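Local structure of glycosyl hydrolases family 2, sugar binding domain protein (Bacteroides uniformis str. 3978 T3 ii, 6D1P) at residues Arg711-Pro716 and Arg744-Cys749; Ala735-Glu740 and Ile775-Gly780; His522-Lys527 and Val632-Pro637; Ser717-Thr722 and Lys805-Ser810. The protein is a family 2 glycoside hydrolase of a human gut bacterium, a beta-glucuronidase that probably hydrolyses O-glycosidic bonds to glucuronic acid. One frame throughout, in Å; residues are numbered along the deposited sequence.

Contacts 1, 2 and 4 gather around the C-terminal beta sandwich, whereas contact 3 ties a loop of the TIM barrel region to the edge strand 632-634 of the preceding sheet. Contacts 2 and 3 are buried, contact 1 is partly so, and contact 4 lies at the surface. Contacts 2 and 4 share the sheet in which strands 718-723 and 730-738 are neighbours. Chemistry follows place: contact 3 sets a carboxylate against an arginine, contact 2 rests on one backbone bond, contact 1 on an indole, and contact 4 on aliphatic side chains with bridging waters. Contact 1 touches both contact 2 and contact 3, and Asn779 of contact 2 also reaches His522 of contact 3.

Contact 1: residues Arg711-Pro716 and Arg744-Cys749; sequences RTWGKP and RCLDAC
Trp713 lays one face of its indole against the type I beta turn that runs from Cys745 to Ala748. Two CH-pi contacts cover that face: CA of Cys745 stands 3.8 Å from the centre of the five-membered ring of Trp713, and CB of Leu746 lies 3.9 Å from the centre of its six-membered ring. With CG between the backbone N and the carbonyl carbon (chi1 58°), Trp713 carries its ring out of the chain and over the turn. A second close patch forms where Pro716 CG meets Cys745 SG at 3.7 Å and Ala748 CB at 3.9 Å. The exposed side is held by a single bent bond (144°), in which Trp713 NE1 donates to Asp747 OD2 at 2.7 Å and meets the oxygen from well above the carboxylate plane. Packing is loose at Gly714 and Lys715, which are exposed and bury little against the turn, the CB of Lys715 pointing away from it. A serine in place of Trp713 would probably leave Cys745 and Leu746 facing a gap and Asp747 without its indole donor. Trp713 also meets Trp634 of strand 632-634 edge-to-face, and Leu746 packs on the same strand. Ala748 touches Leu737 of strand 730-738, placing the loops at the junction of the C-terminal sandwich and the sheet that holds strand 632-634.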
loop_
_atom_site.group_PDB
_atom_site.type_symbol
_atom_site.label_atom_id
_atom_site.label_comp_id
_atom_site.label_asym_id
_atom_site.label_seq_id
_atom_site.Cartn_x
_atom_site.Cartn_y
_atom_site.Cartn_z
ATOM N N ARG A 711 24.828 39.863 14.212
ATOM C CA ARG A 711 25.822 39.136 13.442
ATOM C C ARG A 711 25.167 38.557 12.191
ATOM O O ARG A 711 24.007 38.134 12.211
ATOM C CB ARG A 711 26.477 38.056 14.302
ATOM C CG ARG A 711 27.252 38.648 15.470
ATOM C CD ARG A 711 28.434 37.791 15.909
ATOM N NE ARG A 711 29.170 37.224 14.778
ATOM C CZ ARG A 711 30.291 36.516 14.902
ATOM N NH1 ARG A 711 30.902 36.008 13.831
ATOM N NH2 ARG A 711 30.805 36.317 16.109
ATOM N N THR A 712 25.891 38.622 11.081
ATOM C CA THR A 712 25.470 38.034 9.823
ATOM C C THR A 712 25.960 36.582 9.750
ATOM O O THR A 712 26.695 36.112 10.621
ATOM C CB THR A 712 26.008 38.871 8.677
ATOM O OG1 THR A 712 27.420 39.006 8.852
ATOM C CG2 THR A 712 25.378 40.264 8.711
ATOM N N TRP A 713 25.538 35.855 8.711
ATOM C CA TRP A 713 25.774 34.419 8.674
ATOM C C TRP A 713 26.256 33.971 7.305
ATOM O O TRP A 713 25.884 34.541 6.277
ATOM C CB TRP A 713 24.511 33.638 9.050
ATOM C CG TRP A 713 23.352 33.941 8.162
ATOM C CD1 TRP A 713 23.007 33.292 7.011
ATOM C CD2 TRP A 713 22.383 34.980 8.345
ATOM N NE1 TRP A 713 21.884 33.859 6.470
ATOM C CE2 TRP A 713 21.478 34.895 7.269
ATOM C CE3 TRP A 713 22.195 35.970 9.314
ATOM C CZ2 TRP A 713 20.399 35.771 7.127
ATOM C CZ3 TRP A 713 21.117 36.845 9.177
ATOM C CH2 TRP A 713 20.233 36.735 8.093
ATOM N N GLY A 714 27.095 32.938 7.308
ATOM C CA GLY A 714 27.493 32.246 6.099
ATOM C C GLY A 714 26.537 31.115 5.768
ATOM O O GLY A 714 25.419 31.038 6.287
ATOM N N LYS A 715 26.990 30.219 4.884
ATOM C CA LYS A 715 26.118 29.127 4.475
ATOM C C LYS A 715 25.980 28.097 5.595
ATOM O O LYS A 715 26.873 27.962 6.432
ATOM C CB LYS A 715 26.643 28.449 3.214
ATOM C CG LYS A 715 26.157 29.101 1.902
ATOM C CD LYS A 715 24.702 29.642 1.984
ATOM C CE LYS A 715 23.864 29.306 0.734
ATOM N NZ LYS A 715 23.459 27.858 0.683
ATOM N N PRO A 716 24.853 27.386 5.650
ATOM C CA PRO A 716 24.673 26.374 6.696
ATOM C C PRO A 716 25.810 25.366 6.723
ATOM O O PRO A 716 26.355 24.975 5.688
ATOM C CB PRO A 716 23.337 25.727 6.324
ATOM C CG PRO A 716 22.555 26.870 5.737
ATOM C CD PRO A 716 23.588 27.660 4.938
ATOM N N ARG A 744 23.180 31.389 13.636
ATOM C CA ARG A 744 21.987 30.860 12.986
ATOM C C ARG A 744 21.855 31.430 11.572
ATOM O O ARG A 744 22.035 32.631 11.344
ATOM C CB ARG A 744 20.730 31.185 13.813
ATOM C CG ARG A 744 19.442 30.528 13.246
ATOM C CD ARG A 744 18.176 30.776 14.095
ATOM N NE ARG A 744 18.221 30.065 15.369
ATOM C CZ ARG A 744 17.213 29.972 16.235
ATOM N NH1 ARG A 744 16.040 30.552 15.985
ATOM N NH2 ARG A 744 17.382 29.278 17.356
ATOM N N CYS A 745 21.555 30.556 10.614
ATOM C CA CYS A 745 21.335 30.976 9.233
ATOM C C CYS A 745 19.868 31.347 9.089
ATOM O O CYS A 745 19.019 30.485 8.867
ATOM C CB CYS A 745 21.724 29.870 8.266
ATOM S SG CYS A 745 23.326 29.172 8.593
ATOM N N LEU A 746 19.567 32.636 9.187
ATOM C CA LEU A 746 18.193 33.078 9.369
ATOM C C LEU A 746 17.395 33.114 8.073
ATOM O O LEU A 746 16.187 33.384 8.108
ATOM C CB LEU A 746 18.181 34.450 10.048
ATOM C CG LEU A 746 18.546 34.427 11.537
ATOM C CD1 LEU A 746 18.777 35.837 12.091
ATOM C CD2 LEU A 746 17.450 33.724 12.331
ATOM N N ASP A 747 18.022 32.845 6.931
ATOM C CA ASP A 747 17.288 32.726 5.679
ATOM C C ASP A 747 17.473 31.344 5.060
ATOM O O ASP A 747 17.266 31.176 3.850
ATOM C CB ASP A 747 17.710 33.829 4.704
ATOM C CG ASP A 747 19.167 33.719 4.309
ATOM O OD1 ASP A 747 19.593 34.407 3.362
ATOM O OD2 ASP A 747 19.886 32.920 4.946
ATOM N N ALA A 748 17.861 30.353 5.869
ATOM C CA ALA A 748 18.045 28.990 5.372
ATOM C C ALA A 748 16.694 28.315 5.153
ATOM O O ALA A 748 15.811 28.391 6.012
ATOM C CB ALA A 748 18.894 28.175 6.352
ATOM N N CYS A 749 16.538 27.651 4.002
ATOM C CA CYS A 749 15.311 26.947 3.639
ATOM C C CYS A 749 15.494 25.448 3.358
ATOM O O CYS A 749 14.529 24.799 2.929
ATOM C CB CYS A 749 14.673 27.597 2.398
ATOM S SG CYS A 749 14.316 29.359 2.571
#

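Contact 2: residues Ala735-Glu740 and Ile775-Gly780; sequences AELIDE and IQAANG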
loop_
_atom_site.group_PDB
_atom_site.type_symbol
_atom_site.label_atom_id
_atom_site.label_comp_id
_atom_site.label_asym_id
_atom_site.label_seq_id
_atom_site.Cartn_x
_atom_site.Cartn_y
_atom_site.Cartn_z
ATOM N N ALA A 735 15.585 21.534 15.287
ATOM C CA ALA A 735 16.836 21.546 14.543
ATOM C C ALA A 735 17.160 22.979 14.138
ATOM O O ALA A 735 16.285 23.720 13.692
ATOM C CB ALA A 735 16.759 20.654 13.299
ATOM N N GLU A 736 18.420 23.358 14.289
ATOM C CA GLU A 736 18.896 24.693 13.971
ATOM C C GLU A 736 20.039 24.574 12.979
ATOM O O GLU A 736 20.992 23.831 13.223
ATOM C CB GLU A 736 19.365 25.420 15.245
ATOM C CG GLU A 736 19.549 26.929 15.084
ATOM C CD GLU A 736 20.142 27.579 16.325
ATOM O OE1 GLU A 736 21.183 27.093 16.814
ATOM O OE2 GLU A 736 19.553 28.564 16.830
ATOM N N LEU A 737 19.943 25.283 11.859
ATOM C CA LEU A 737 21.059 25.374 10.931
ATOM C C LEU A 737 21.932 26.550 11.357
ATOM O O LEU A 737 21.425 27.664 11.538
ATOM C CB LEU A 737 20.549 25.558 9.502
ATOM C CG LEU A 737 19.682 24.397 9.005
ATOM C CD1 LEU A 737 19.030 24.685 7.674
ATOM C CD2 LEU A 737 20.526 23.128 8.904
ATOM N N ILE A 738 23.231 26.302 11.554
ATOM C CA ILE A 738 24.166 27.354 11.945
ATOM C C ILE A 738 25.335 27.369 10.968
ATOM O O ILE A 738 25.596 26.393 10.269
ATOM C CB ILE A 738 24.697 27.196 13.392
ATOM C CG1 ILE A 738 25.577 25.947 13.483
ATOM C CG2 ILE A 738 23.553 27.161 14.389
ATOM C CD1 ILE A 738 26.388 25.877 14.749
ATOM N N ASP A 739 26.034 28.506 10.911
ATOM C CA ASP A 739 27.202 28.638 10.051
ATOM C C ASP A 739 28.448 28.122 10.769
ATOM O O ASP A 739 28.401 27.677 11.916
ATOM C CB ASP A 739 27.399 30.087 9.559
ATOM C CG ASP A 739 27.700 31.117 10.703
ATOM O OD1 ASP A 739 27.993 30.753 11.871
ATOM O OD2 ASP A 739 27.571 32.346 10.436
ATOM N N GLU A 740 29.591 28.258 10.109
ATOM C CA GLU A 740 30.828 27.734 10.670
ATOM C C GLU A 740 31.361 28.557 11.847
ATOM O O GLU A 740 32.406 28.200 12.404
ATOM C CB GLU A 740 31.905 27.643 9.585
ATOM C CG GLU A 740 32.191 28.986 8.890
ATOM C CD GLU A 740 33.507 29.033 8.148
ATOM O OE1 GLU A 740 34.523 28.640 8.759
ATOM O OE2 GLU A 740 33.532 29.468 6.970
ATOM N N ILE A 775 10.658 18.669 6.150
ATOM C CA ILE A 775 10.100 20.008 6.050
ATOM C C ILE A 775 11.246 20.979 5.822
ATOM O O ILE A 775 12.313 20.862 6.436
ATOM C CB ILE A 775 9.276 20.347 7.322
ATOM C CG1 ILE A 775 8.639 21.723 7.252
ATOM C CG2 ILE A 775 10.141 20.300 8.539
ATOM C CD1 ILE A 775 7.684 21.987 8.417
ATOM N N GLN A 776 11.019 21.948 4.939
ATOM C CA GLN A 776 11.983 23.028 4.768
ATOM C C GLN A 776 12.120 23.839 6.048
ATOM O O GLN A 776 11.139 24.076 6.758
ATOM C CB GLN A 776 11.556 23.949 3.638
ATOM C CG GLN A 776 11.728 23.343 2.268
ATOM C CD GLN A 776 11.245 24.302 1.196
ATOM O OE1 GLN A 776 11.090 25.502 1.449
ATOM N NE2 GLN A 776 10.974 23.776 0.009
ATOM N N ALA A 777 13.344 24.270 6.334
ATOM C CA ALA A 777 13.597 25.080 7.517
ATOM C C ALA A 777 12.881 26.430 7.412
ATOM O O ALA A 777 12.651 26.957 6.319
ATOM C CB ALA A 777 15.096 25.290 7.688
ATOM N N ALA A 778 12.504 26.973 8.567
ATOM C CA ALA A 778 11.815 28.258 8.674
ATOM C C ALA A 778 12.784 29.198 9.380
ATOM O O ALA A 778 12.924 29.135 10.606
ATOM C CB ALA A 778 10.506 28.121 9.439
ATOM N N ASN A 779 13.474 30.033 8.604
ATOM C CA ASN A 779 14.554 30.883 9.115
ATOM C C ASN A 779 15.581 30.057 9.894
ATOM O O ASN A 779 15.934 30.370 11.032
ATOM C CB ASN A 779 13.993 32.036 9.961
ATOM C CG ASN A 779 13.014 32.896 9.179
ATOM O OD1 ASN A 779 11.820 32.933 9.479
ATOM N ND2 ASN A 779 13.516 33.579 8.152
ATOM N N GLY A 780 16.066 28.989 9.257
ATOM C CA GLY A 780 17.106 28.149 9.825
ATOM C C GLY A 780 16.641 27.169 10.877
ATOM O O GLY A 780 17.460 26.654 11.643
#
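Gly780 O accepts a nearly straight bond from Leu737 N, 2.8 Å long with an angle of 168° at the hydrogen. The same oxygen lies 3.4 Å from Glu736 CA in a CA-H...O contact, so two neighbouring residues of strand 730-738 converge on one carbonyl. Leu737 sets CG beside its own backbone N and anti to its carbonyl carbon (chi1 -61°), which leaves CG 4.1 Å from Gly780 O. From there CD1 continues outward, anti to CA, until it meets Ala777 CB at 4.0 Å; this methyl-to-methyl touch is the apolar half of the contact. The same side chain also packs on Ile719 of the adjoining strand 718-723 and on Ile752 of strand 751-756 in the facing sheet, and so points into the interior of a beta sandwich. The segment 775-780 is a crossover in that fold: it leaves strand 774-776 of one sheet and delivers the chain to strand 781-787 of the other, where antiparallel pairing with strand 730-738 begins. At the last residue of this passage, Gly780 has a positive phi, which suits glycine; a CB there would come near Leu737 O without clashing. Glu736 behaves differently from Leu737. Its CB points away from the crossover and its chain is extended beyond CG, so the aliphatic stem merely skirts Gly780 O, CG coming to 4.0 Å, while the carboxylate reaches past the contact toward Arg744, in a salt bridge modelled too short for its exact geometry to be trusted.

Contact 3: residues His522-Lys527 and Val632-Pro637; sequences HMEVNK and VRWGKP
Glu524 OE2 is gripped by two donors that arrive from opposite faces of its carboxylate. Arg633 NE binds it at 2.7 Å on the syn side, in the plane of its own guanidinium, and the backbone Trp634 N binds it at 3.1 Å from above the carboxylate plane. The carboxylate and guanidinium are nearly coplanar, 25° apart, which also brings Arg633 NH2 to Glu524 OE1 in a long, weak bond of 3.4 Å. Chi1 (-68°) sets Glu524 CG beside the backbone N and over the Trp634 ring, 3.6 Å from the centre of its five-membered ring; the bend at chi2 (-73°) turns the carboxylate toward Arg633 and Trp634 N, almost perpendicular to the indole. At the ring edge Met523 SD comes to 3.9 Å from Trp634 CZ2, a Met-aromatic contact. With an alanine replacing Glu524, the buried Arg633 is likely to lose its charged mate on this side and Trp634 the CH-pi partner over one face. The guanidinium has further acceptors in Glu642 O and Gln706 OE1, which fix its rotation. An ion pair held so firmly under cover suggests that Glu524 stays ionised and pins the barrel-region loop to strand 632-634.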
loop_
_atom_site.group_PDB
_atom_site.type_symbol
_atom_site.label_atom_id
_atom_site.label_comp_id
_atom_site.label_asym_id
_atom_site.label_seq_id
_atom_site.Cartn_x
_atom_site.Cartn_y
_atom_site.Cartn_z
ATOM N N HIS A 522 9.634 33.901 8.158
ATOM C CA HIS A 522 9.472 35.350 8.031
ATOM C C HIS A 522 10.676 35.933 7.293
ATOM O O HIS A 522 11.616 35.221 6.924
ATOM C CB HIS A 522 9.286 36.017 9.401
ATOM C CG HIS A 522 8.264 35.341 10.250
ATOM N ND1 HIS A 522 6.922 35.646 10.181
ATOM C CD2 HIS A 522 8.376 34.325 11.142
ATOM C CE1 HIS A 522 6.255 34.869 11.017
ATOM N NE2 HIS A 522 7.114 34.062 11.617
ATOM N N MET A 523 10.645 37.250 7.089
ATOM C CA MET A 523 11.690 37.919 6.325
ATOM C C MET A 523 11.672 39.414 6.633
ATOM O O MET A 523 10.611 40.046 6.579
ATOM C CB MET A 523 11.492 37.662 4.825
ATOM C CG MET A 523 12.410 38.453 3.917
ATOM S SD MET A 523 14.152 38.253 4.308
ATOM C CE MET A 523 14.344 36.468 4.281
ATOM N N GLU A 524 12.842 39.969 6.971
ATOM C CA GLU A 524 12.951 41.402 7.238
ATOM C C GLU A 524 12.729 42.198 5.958
ATOM O O GLU A 524 13.199 41.809 4.880
ATOM C CB GLU A 524 14.327 41.749 7.812
ATOM C CG GLU A 524 14.612 41.224 9.217
ATOM C CD GLU A 524 13.851 41.964 10.310
ATOM O OE1 GLU A 524 13.213 43.011 10.031
ATOM O OE2 GLU A 524 13.880 41.477 11.462
ATOM N N VAL A 525 12.010 43.320 6.082
ATOM C CA VAL A 525 11.829 44.227 4.954
ATOM C C VAL A 525 13.158 44.897 4.624
ATOM O O VAL A 525 13.986 45.156 5.507
ATOM C CB VAL A 525 10.736 45.272 5.252
ATOM C CG1 VAL A 525 11.114 46.128 6.454
ATOM C CG2 VAL A 525 10.494 46.146 4.028
ATOM N N ASN A 526 13.366 45.175 3.336
ATOM C CA ASN A 526 14.626 45.709 2.826
ATOM C C ASN A 526 14.321 46.621 1.640
ATOM O O ASN A 526 13.699 46.178 0.672
ATOM C CB ASN A 526 15.547 44.559 2.419
ATOM C CG ASN A 526 16.901 45.032 1.958
ATOM O OD1 ASN A 526 17.254 46.200 2.140
ATOM N ND2 ASN A 526 17.675 44.128 1.363
ATOM N N LYS A 527 14.746 47.889 1.705
ATOM C CA LYS A 527 14.269 48.898 0.752
ATOM C C LYS A 527 15.171 49.073 -0.464
ATOM O O LYS A 527 14.777 49.766 -1.408
ATOM C CB LYS A 527 14.086 50.261 1.445
ATOM C CG LYS A 527 13.029 50.299 2.570
ATOM C CD LYS A 527 11.611 50.565 2.044
ATOM C CE LYS A 527 10.540 49.914 2.940
ATOM N NZ LYS A 527 9.151 49.903 2.357
ATOM N N VAL A 632 13.500 35.404 16.114
ATOM C CA VAL A 632 14.770 36.094 15.924
ATOM C C VAL A 632 14.641 37.064 14.751
ATOM O O VAL A 632 14.556 36.636 13.589
ATOM C CB VAL A 632 15.927 35.116 15.688
ATOM C CG1 VAL A 632 17.205 35.887 15.422
ATOM C CG2 VAL A 632 16.101 34.212 16.893
ATOM N N ARG A 633 14.655 38.363 15.052
ATOM C CA ARG A 633 14.801 39.445 14.081
ATOM C C ARG A 633 16.282 39.701 13.787
ATOM O O ARG A 633 17.176 39.255 14.516
ATOM C CB ARG A 633 14.166 40.726 14.610
ATOM C CG ARG A 633 12.782 40.564 15.188
ATOM C CD ARG A 633 11.737 40.649 14.109
ATOM N NE ARG A 633 11.861 41.850 13.267
ATOM C CZ ARG A 633 11.153 42.961 13.445
ATOM N NH1 ARG A 633 10.289 43.016 14.452
ATOM N NH2 ARG A 633 11.292 44.005 12.611
ATOM N N TRP A 634 16.550 40.437 12.712
ATOM C CA TRP A 634 17.936 40.750 12.390
ATOM C C TRP A 634 18.035 42.039 11.587
ATOM O O TRP A 634 17.052 42.534 11.025
ATOM C CB TRP A 634 18.611 39.619 11.628
ATOM C CG TRP A 634 18.046 39.385 10.270
ATOM C CD1 TRP A 634 18.494 39.910 9.091
ATOM C CD2 TRP A 634 16.927 38.551 9.943
ATOM N NE1 TRP A 634 17.722 39.453 8.044
ATOM C CE2 TRP A 634 16.757 38.613 8.539
ATOM C CE3 TRP A 634 16.059 37.749 10.701
ATOM C CZ2 TRP A 634 15.745 37.912 7.871
ATOM C CZ3 TRP A 634 15.055 37.042 10.038
ATOM C CH2 TRP A 634 14.905 37.135 8.633
ATOM N N GLY A 635 19.264 42.536 11.512
ATOM C CA GLY A 635 19.587 43.828 10.940
ATOM C C GLY A 635 20.864 44.366 11.560
ATOM O O GLY A 635 21.506 43.723 12.390
ATOM N N LYS A 636 21.224 45.574 11.141
ATOM C CA LYS A 636 22.439 46.183 11.651
ATOM C C LYS A 636 22.233 46.648 13.097
ATOM O O LYS A 636 21.098 46.772 13.561
ATOM C CB LYS A 636 22.862 47.331 10.738
ATOM C CG LYS A 636 23.702 46.826 9.577
ATOM C CD LYS A 636 23.830 47.805 8.416
ATOM C CE LYS A 636 24.463 47.105 7.201
ATOM N NZ LYS A 636 25.696 47.768 6.672
ATOM N N PRO A 637 23.314 46.848 13.855
ATOM C CA PRO A 637 23.150 47.268 15.259
ATOM C C PRO A 637 22.622 48.693 15.345
ATOM O O PRO A 637 23.130 49.603 14.685
ATOM C CB PRO A 637 24.564 47.151 15.844
ATOM C CG PRO A 637 25.332 46.281 14.869
ATOM C CD PRO A 637 24.716 46.524 13.524
#

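Contact 4: residues Ser717-Thr722 and Lys805-Ser810; sequences SRILLT and KTALIS
Leu721 reaches from strand 718-722 to pack against Ala807 and Ile809. Its CB faces Ile809 CB at 3.8 Å. One bond further on, Leu721 CG comes within 4.1 Å of Ala807 CB. The tip, CD1, then drops between the two residues: it lies 3.5 Å from the backbone Ala807 O and 3.7 Å from Ile809 CG2. This reach follows from CG standing anti to the carbonyl carbon and from CD1 being nearly anti to CA (chi2 164°). Two residues earlier in both strands, Ile719 CB meets Ala807 CB at 4.0 Å. No direct hydrogen bond joins the segments, whose short strands run almost parallel, 12° apart, with axes 6.6 Å from each other. At the N-terminal ends of the two segments, water takes over: one molecule bridges Ser717 O and Lys805 N, and another accepts from Ile719 N at 2.9 Å and donates to Lys805 O at 2.6 Å. Ser717 and Arg718 form a classic beta bulge opposite Ile738. On the outward side, Leu808 packs on Val794 of the second subunit. Strand 718-723 borders one sheet and strand 807-811 the other, and their apolar contact, with one hydrated end, is the closure of a two-sheet beta sandwich where the edge strands of the two sheets, the first and last of the domain, face each other; the two-sheet arrangement is consistent with an immunoglobulin-like fold.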
loop_
_atom_site.group_PDB
_atom_site.type_symbol
_atom_site.label_atom_id
_atom_site.label_comp_id
_atom_site.label_asym_id
_atom_site.label_seq_id
_atom_site.Cartn_x
_atom_site.Cartn_y
_atom_site.Cartn_z
ATOM N N SER A 717 26.165 24.956 7.938
ATOM C CA SER A 717 27.348 24.141 8.170
ATOM C C SER A 717 27.168 23.091 9.264
ATOM O O SER A 717 27.856 22.068 9.222
ATOM C CB SER A 717 28.531 25.064 8.512
ATOM O OG SER A 717 29.583 24.416 9.201
ATOM N N ARG A 718 26.267 23.283 10.223
ATOM C CA ARG A 718 26.019 22.293 11.256
ATOM C C ARG A 718 24.545 22.323 11.608
ATOM O O ARG A 718 23.863 23.335 11.432
ATOM C CB ARG A 718 26.833 22.542 12.541
ATOM C CG ARG A 718 28.279 22.120 12.501
ATOM C CD ARG A 718 28.637 21.300 13.743
ATOM N NE ARG A 718 28.695 22.085 14.974
ATOM C CZ ARG A 718 28.397 21.599 16.179
ATOM N NH1 ARG A 718 28.007 20.337 16.318
ATOM N NH2 ARG A 718 28.476 22.375 17.249
ATOM N N ILE A 719 24.066 21.204 12.141
ATOM C CA ILE A 719 22.713 21.107 12.661
ATOM C C ILE A 719 22.812 20.903 14.159
ATOM O O ILE A 719 23.521 20.007 14.619
ATOM C CB ILE A 719 21.932 19.955 12.009
ATOM C CG1 ILE A 719 22.054 20.016 10.485
ATOM C CG2 ILE A 719 20.488 19.996 12.451
ATOM C CD1 ILE A 719 21.465 18.815 9.774
ATOM N N LEU A 720 22.111 21.733 14.914
ATOM C CA LEU A 720 22.032 21.591 16.356
ATOM C C LEU A 720 20.629 21.157 16.736
ATOM O O LEU A 720 19.644 21.687 16.213
ATOM C CB LEU A 720 22.361 22.901 17.073
ATOM C CG LEU A 720 23.740 23.520 16.869
ATOM C CD1 LEU A 720 23.888 24.736 17.779
ATOM C CD2 LEU A 720 24.839 22.509 17.140
ATOM N N LEU A 721 20.538 20.207 17.653
ATOM C CA LEU A 721 19.260 19.789 18.206
ATOM C C LEU A 721 19.133 20.264 19.645
ATOM O O LEU A 721 20.100 20.219 20.411
ATOM C CB LEU A 721 19.107 18.265 18.135
ATOM C CG LEU A 721 18.750 17.775 16.739
ATOM C CD1 LEU A 721 18.974 16.241 16.557
ATOM C CD2 LEU A 721 17.311 18.179 16.442
ATOM N N THR A 722 17.938 20.728 20.000
ATOM C CA THR A 722 17.584 21.058 21.370
ATOM C C THR A 722 16.163 20.574 21.603
ATOM O O THR A 722 15.443 20.288 20.651
ATOM C CB THR A 722 17.687 22.570 21.615
ATOM O OG1 THR A 722 17.011 23.258 20.555
ATOM C CG2 THR A 722 19.144 23.004 21.632
ATOM N N LYS A 805 26.444 16.849 8.372
ATOM C CA LYS A 805 26.495 15.638 9.171
ATOM C C LYS A 805 25.252 15.552 10.041
ATOM O O LYS A 805 24.791 16.559 10.589
ATOM C CB LYS A 805 27.757 15.613 10.040
ATOM C CG LYS A 805 29.078 15.444 9.261
ATOM C CD LYS A 805 29.434 13.968 9.038
ATOM C CE LYS A 805 30.297 13.746 7.780
ATOM N NZ LYS A 805 29.688 12.744 6.823
ATOM N N THR A 806 24.698 14.348 10.143
ATOM C CA THR A 806 23.459 14.119 10.879
ATOM C C THR A 806 23.641 14.503 12.336
ATOM O O THR A 806 24.696 14.271 12.918
ATOM C CB THR A 806 23.054 12.635 10.768
ATOM O OG1 THR A 806 22.601 12.357 9.441
ATOM C CG2 THR A 806 21.967 12.265 11.756
ATOM N N ALA A 807 22.608 15.094 12.927
ATOM C CA ALA A 807 22.615 15.423 14.342
ATOM C C ALA A 807 21.741 14.438 15.117
ATOM O O ALA A 807 20.759 13.913 14.584
ATOM C CB ALA A 807 22.116 16.862 14.565
ATOM N N LEU A 808 22.078 14.236 16.403
ATOM C CA LEU A 808 21.346 13.345 17.300
ATOM C C LEU A 808 21.088 14.019 18.638
ATOM O O LEU A 808 21.916 14.780 19.134
ATOM C CB LEU A 808 22.113 12.046 17.593
ATOM C CG LEU A 808 22.554 11.196 16.410
ATOM C CD1 LEU A 808 23.419 10.088 16.930
ATOM C CD2 LEU A 808 21.329 10.661 15.674
ATOM N N ILE A 809 19.964 13.668 19.254
ATOM C CA ILE A 809 19.669 14.093 20.612
ATOM C C ILE A 809 18.919 12.974 21.320
ATOM O O ILE A 809 18.024 12.346 20.748
ATOM C CB ILE A 809 18.864 15.403 20.614
ATOM C CG1 ILE A 809 18.592 15.893 22.039
ATOM C CG2 ILE A 809 17.562 15.240 19.847
ATOM C CD1 ILE A 809 18.002 17.336 22.055
ATOM N N SER A 810 19.293 12.724 22.570
ATOM C CA SER A 810 18.592 11.772 23.413
ATOM C C SER A 810 17.464 12.491 24.125
ATOM O O SER A 810 17.647 13.594 24.642
ATOM C CB SER A 810 19.546 11.137 24.430
ATOM O OG SER A 810 20.759 10.776 23.786
HETATM O O HOH W 1 27.803 19.166 9.658
HETATM O O HOH W 2 25.507 18.727 11.831
#